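Local coordinates for protein p1 (Rice yellow mottle virus, PDB 6TY2) that suppresses RNA silencing and takes part in virus spread, and in this C-terminal part folds as a zinc finger around one zinc ion, at residues R6-R11 with G46-V51; V32-S35 with C39-P42. All blocks are in the same frame, centred on the assembly; numbering follows the deposited sequence.

Contact 1: residues R6-R11 with G46-V51. With ZN (zinc ion), chain C.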
loop_
_atom_site.group_PDB
_atom_site.type_symbol
_atom_site.label_atom_id
_atom_site.label_comp_id
_atom_site.label_asym_id
_atom_site.label_seq_id
_atom_site.Cartn_x
_atom_site.Cartn_y
_atom_site.Cartn_z
ATOM N N ARG A 6 18.318 5.254 1.703
ATOM C CA ARG A 6 18.474 4.642 0.407
ATOM C C ARG A 6 17.106 4.217 -0.122
ATOM O O ARG A 6 16.775 4.492 -1.270
ATOM C CB ARG A 6 19.428 3.454 0.491
ATOM C CG ARG A 6 20.045 3.049 -0.831
ATOM C CD ARG A 6 20.730 1.694 -0.711
ATOM N NE ARG A 6 21.597 1.625 0.467
ATOM C CZ ARG A 6 22.927 1.583 0.425
ATOM N NH1 ARG A 6 23.561 1.603 -0.743
ATOM N NH2 ARG A 6 23.624 1.520 1.556
ATOM N N GLU A 7 16.299 3.578 0.718
ATOM C CA GLU A 7 14.989 3.097 0.276
ATOM C C GLU A 7 14.012 4.244 0.001
ATOM O O GLU A 7 13.133 4.119 -0.847
ATOM C CB GLU A 7 14.397 2.129 1.306
ATOM C CG GLU A 7 15.055 0.750 1.257
ATOM C CD GLU A 7 14.569 -0.186 2.355
ATOM O OE1 GLU A 7 14.503 -1.412 2.123
ATOM O OE2 GLU A 7 14.264 0.300 3.459
ATOM N N HIS A 8 14.156 5.360 0.711
ATOM C CA HIS A 8 13.360 6.549 0.392
ATOM C C HIS A 8 13.729 7.072 -0.996
ATOM O O HIS A 8 12.852 7.470 -1.761
ATOM C CB HIS A 8 13.564 7.646 1.429
ATOM C CG HIS A 8 12.967 7.340 2.765
ATOM N ND1 HIS A 8 13.283 8.060 3.895
ATOM C CD2 HIS A 8 12.063 6.405 3.150
ATOM C CE1 HIS A 8 12.610 7.573 4.923
ATOM N NE2 HIS A 8 11.858 6.575 4.496
ATOM N N GLN A 9 15.027 7.069 -1.311
ATOM C CA GLN A 9 15.517 7.496 -2.623
ATOM C C GLN A 9 14.973 6.635 -3.746
ATOM O O GLN A 9 14.480 7.154 -4.751
ATOM C CB GLN A 9 17.051 7.475 -2.683
ATOM C CG GLN A 9 17.720 8.711 -2.081
ATOM C CD GLN A 9 19.242 8.760 -2.311
ATOM O OE1 GLN A 9 19.919 7.731 -2.331
ATOM N NE2 GLN A 9 19.774 9.966 -2.492
ATOM N N GLU A 10 15.078 5.320 -3.592
ATOM C CA GLU A 10 14.615 4.415 -4.631
ATOM C C GLU A 10 13.098 4.524 -4.788
ATOM O O GLU A 10 12.586 4.531 -5.903
ATOM C CB GLU A 10 14.999 2.957 -4.340
ATOM C CG GLU A 10 16.307 2.714 -3.584
ATOM C CD GLU A 10 17.580 3.141 -4.321
ATOM O OE1 GLU A 10 17.804 2.679 -5.468
ATOM O OE2 GLU A 10 18.373 3.921 -3.732
ATOM N N ARG A 11 12.380 4.605 -3.679
ATOM C CA ARG A 11 10.937 4.769 -3.767
ATOM C C ARG A 11 10.560 6.131 -4.367
ATOM O O ARG A 11 9.643 6.219 -5.177
ATOM C CB ARG A 11 10.281 4.600 -2.399
ATOM C CG ARG A 11 8.770 4.634 -2.480
ATOM C CD ARG A 11 8.171 3.542 -1.627
ATOM N NE ARG A 11 6.741 3.753 -1.414
ATOM C CZ ARG A 11 5.796 3.285 -2.219
ATOM N NH1 ARG A 11 6.132 2.590 -3.305
ATOM N NH2 ARG A 11 4.513 3.514 -1.945
ATOM N N GLY A 46 8.288 3.295 13.041
ATOM C CA GLY A 46 9.027 3.580 14.256
ATOM C C GLY A 46 10.195 4.500 13.992
ATOM O O GLY A 46 10.287 5.608 14.533
ATOM N N ARG A 47 11.114 4.034 13.160
ATOM C CA ARG A 47 12.216 4.863 12.772
ATOM C C ARG A 47 11.684 5.966 11.865
ATOM O O ARG A 47 12.118 7.099 11.957
ATOM C CB ARG A 47 13.298 4.027 12.096
ATOM C CG ARG A 47 13.912 3.001 13.030
ATOM C CD ARG A 47 14.870 2.088 12.285
ATOM N NE ARG A 47 14.138 1.217 11.378
ATOM C CZ ARG A 47 14.710 0.342 10.566
ATOM N NH1 ARG A 47 16.027 0.225 10.549
ATOM N NH2 ARG A 47 13.964 -0.415 9.777
ATOM N N CYS A 48 10.722 5.637 11.009
ATOM C CA CYS A 48 9.996 6.651 10.239
ATOM C C CYS A 48 8.572 6.850 10.770
ATOM O O CYS A 48 8.018 5.969 11.416
ATOM C CB CYS A 48 9.943 6.267 8.755
ATOM S SG CYS A 48 11.558 6.302 7.984
ATOM N N ARG A 49 7.984 8.011 10.502
ATOM C CA ARG A 49 6.576 8.206 10.821
ATOM C C ARG A 49 5.747 7.481 9.788
ATOM O O ARG A 49 5.733 7.862 8.625
ATOM C CB ARG A 49 6.204 9.678 10.843
ATOM C CG ARG A 49 4.779 9.926 11.303
ATOM C CD ARG A 49 4.529 11.405 11.493
ATOM N NE ARG A 49 3.194 11.660 12.015
ATOM C CZ ARG A 49 2.760 12.858 12.391
ATOM N NH1 ARG A 49 3.562 13.913 12.307
ATOM N NH2 ARG A 49 1.527 12.996 12.853
ATOM N N PHE A 50 5.052 6.438 10.211
ATOM C CA PHE A 50 4.331 5.600 9.273
ATOM C C PHE A 50 2.989 6.227 8.945
ATOM O O PHE A 50 2.123 6.398 9.803
ATOM C CB PHE A 50 4.165 4.189 9.835
ATOM C CG PHE A 50 3.519 3.221 8.889
ATOM C CD1 PHE A 50 3.948 3.117 7.582
ATOM C CD2 PHE A 50 2.497 2.398 9.320
ATOM C CE1 PHE A 50 3.359 2.224 6.713
ATOM C CE2 PHE A 50 1.902 1.498 8.464
ATOM C CZ PHE A 50 2.332 1.411 7.157
ATOM N N VAL A 51 2.846 6.581 7.677
ATOM C CA VAL A 51 1.660 7.202 7.139
ATOM C C VAL A 51 1.181 6.273 6.048
ATOM O O VAL A 51 1.618 6.373 4.901
ATOM C CB VAL A 51 1.963 8.601 6.595
ATOM C CG1 VAL A 51 0.710 9.229 5.977
ATOM C CG2 VAL A 51 2.522 9.457 7.721
HETATM ZN ZN ZN C . 10.902 5.480 5.943
#
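The zinc site of the C-terminal finger joins His8 on helix 3-24 to Cys48 in the loop that follows, and the metal itself makes most of the connection. The two backbones stay well apart, His8 CA lying 10.4 Å from Cys48 CA, and their side chains span the gap through the metal. Both are buried. The imidazole of His8 offers NE2, its outermost nitrogen, to the zinc ion at 2.0 Å, and the metal lies close to the ring plane. Cysteine suits the other side because its sulfur is a soft ligand on a short arm: Cys48 SG binds the zinc ion at 2.3 Å. The angle at the metal from His8 NE2 to Cys48 SG is about 107°, near the tetrahedral value.

Sharing the ion brings the two ligands together without a direct bond between them. Cys48 SG comes to 3.5 Å from His8 CE1 and meets the rim of the imidazole, in a direction 82° from the ring normal. Both side chains turn alike, His8 CG (chi1 -70°) and Cys48 SG each anti to its own carbonyl carbon, which carries the histidine ring off the helix and the sulfur inward from the loop.

Cys39 and His44 complete the coordination. Glu7, one residue before the helical ligand, hydrogen-bonds through OE2 to NE2 of His44, a second-shell contact that probably fixes the rotation of that ring and may make its metal-binding nitrogen a better donor. Ile4 of the helix also packs against Cys48. The result is a strandless zinc finger with ligands in the order His-Cys-His-Cys, unlike the Cys-Cys-His-His of the classical finger with its beta hairpin; a helix supplies the first histidine and the loop after it the other three ligands.

Contact 2: residues V32-S35 with C39-P42. With ZN (zinc ion), chain C.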
loop_
_atom_site.group_PDB
_atom_site.type_symbol
_atom_site.label_atom_id
_atom_site.label_comp_id
_atom_site.label_asym_id
_atom_site.label_seq_id
_atom_site.Cartn_x
_atom_site.Cartn_y
_atom_site.Cartn_z
ATOM N N VAL A 32 3.084 11.366 -3.627
ATOM C CA VAL A 32 3.767 12.312 -2.757
ATOM C C VAL A 32 5.051 11.672 -2.295
ATOM O O VAL A 32 5.115 10.457 -2.117
ATOM C CB VAL A 32 2.873 12.719 -1.563
ATOM C CG1 VAL A 32 2.442 11.520 -0.827
ATOM C CG2 VAL A 32 3.575 13.678 -0.624
ATOM N N TYR A 33 6.086 12.485 -2.129
ATOM C CA TYR A 33 7.409 11.970 -1.836
ATOM C C TYR A 33 7.590 11.575 -0.357
ATOM O O TYR A 33 6.983 12.148 0.536
ATOM C CB TYR A 33 8.451 13.002 -2.238
ATOM C CG TYR A 33 8.627 13.206 -3.736
ATOM C CD1 TYR A 33 9.025 12.161 -4.559
ATOM C CD2 TYR A 33 8.448 14.456 -4.309
ATOM C CE1 TYR A 33 9.218 12.352 -5.921
ATOM C CE2 TYR A 33 8.643 14.666 -5.672
ATOM C CZ TYR A 33 9.031 13.611 -6.472
ATOM O OH TYR A 33 9.220 13.810 -7.824
ATOM N N LEU A 34 8.434 10.585 -0.111
ATOM C CA LEU A 34 8.679 10.108 1.249
ATOM C C LEU A 34 9.824 10.841 1.960
ATOM O O LEU A 34 10.812 11.247 1.336
ATOM C CB LEU A 34 8.994 8.612 1.234
ATOM C CG LEU A 34 7.925 7.548 1.017
ATOM C CD1 LEU A 34 7.200 7.722 -0.302
ATOM C CD2 LEU A 34 8.604 6.197 1.058
ATOM N N SER A 35 9.692 10.983 3.274
ATOM C CA SER A 35 10.814 11.361 4.130
ATOM C C SER A 35 10.653 10.608 5.430
ATOM O O SER A 35 9.651 9.929 5.621
ATOM C CB SER A 35 10.849 12.866 4.393
ATOM O OG SER A 35 9.716 13.258 5.144
ATOM N N CYS A 39 6.255 8.562 5.894
ATOM C CA CYS A 39 6.755 7.420 5.137
ATOM C C CYS A 39 5.730 6.281 5.080
ATOM O O CYS A 39 5.055 6.014 6.069
ATOM C CB CYS A 39 8.057 6.955 5.783
ATOM S SG CYS A 39 8.703 5.408 5.266
ATOM N N ASP A 40 5.592 5.610 3.942
ATOM C CA ASP A 40 4.560 4.578 3.859
ATOM C C ASP A 40 5.150 3.180 3.704
ATOM O O ASP A 40 4.482 2.268 3.239
ATOM C CB ASP A 40 3.569 4.876 2.721
ATOM C CG ASP A 40 4.226 4.956 1.348
ATOM O OD1 ASP A 40 5.451 4.778 1.261
ATOM O OD2 ASP A 40 3.511 5.192 0.342
ATOM N N ILE A 41 6.399 3.014 4.114
ATOM C CA ILE A 41 7.042 1.698 4.115
ATOM C C ILE A 41 6.903 1.065 5.497
ATOM O O ILE A 41 7.544 1.499 6.439
ATOM C CB ILE A 41 8.520 1.800 3.736
ATOM C CG1 ILE A 41 8.685 2.615 2.451
ATOM C CG2 ILE A 41 9.139 0.416 3.599
ATOM C CD1 ILE A 41 10.138 2.843 2.068
ATOM N N PRO A 42 6.036 0.053 5.631
ATOM C CA PRO A 42 5.723 -0.504 6.953
ATOM C C PRO A 42 6.952 -0.953 7.718
ATOM O O PRO A 42 7.004 -0.790 8.933
ATOM C CB PRO A 42 4.824 -1.698 6.625
ATOM C CG PRO A 42 4.219 -1.348 5.310
ATOM C CD PRO A 42 5.306 -0.637 4.559
HETATM ZN ZN ZN C . 10.902 5.480 5.943
#
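Apolar packing centres on Leu34, whose CD2 methyl reaches across to Ile41 CD1 at 3.8 Å, the two side chains crossing at about a right angle. Branched aliphatic residues suit this place, since Leu34 also rests on His8 and Arg11 of helix 3-24 and so packs beside the zinc site, with Leu34 CD2 4.3 Å from Cys39 SG.

The same methyl lies 3.5 Å from Asp40 OD1, a van der Waals contact with that oxygen. The strongest polar partner of Asp40, Arg11, is on the helix and forms a salt bridge with OD2. With CG set between the backbone N and the carbonyl carbon (chi1 60°), the carboxylate is brought up against the leucine.

Metal binding involves Cys39, whose SG holds the zinc ion at 2.3 Å as one of four ligands in the finger, beside His8, His44 and Cys48. Within the same turn the thiolate accepts a nearly straight hydrogen bond from Ile41 N (3.5 Å, 166°), the backbone N-H to sulfur arrangement familiar from zinc-binding turns, which probably eases the negative charge on the sulfur.

A backbone atom takes part too: the carbonyl O of Ser35 lies 3.4 Å from Cys39 CB.

From the N terminus, helix 3-24 carries 6-11, the first half of contact 1. The chain then leaves the helix and runs back along it as an irregular loop, where contact 2 closes a short turn between 32-35 and 39-42. Contact 1 closes only later, at 46-51, so contact 2 lies wholly within the larger loop and the two do not cross. Their centres are about 5 Å apart, and both touch the zinc ion. Probable hydrogen bonds join them directly, from Val51 N to Cys39 O and between Cys39 N and Arg49 O. Together they fasten the C-terminal loop to the helix, and this in a domain without beta strands.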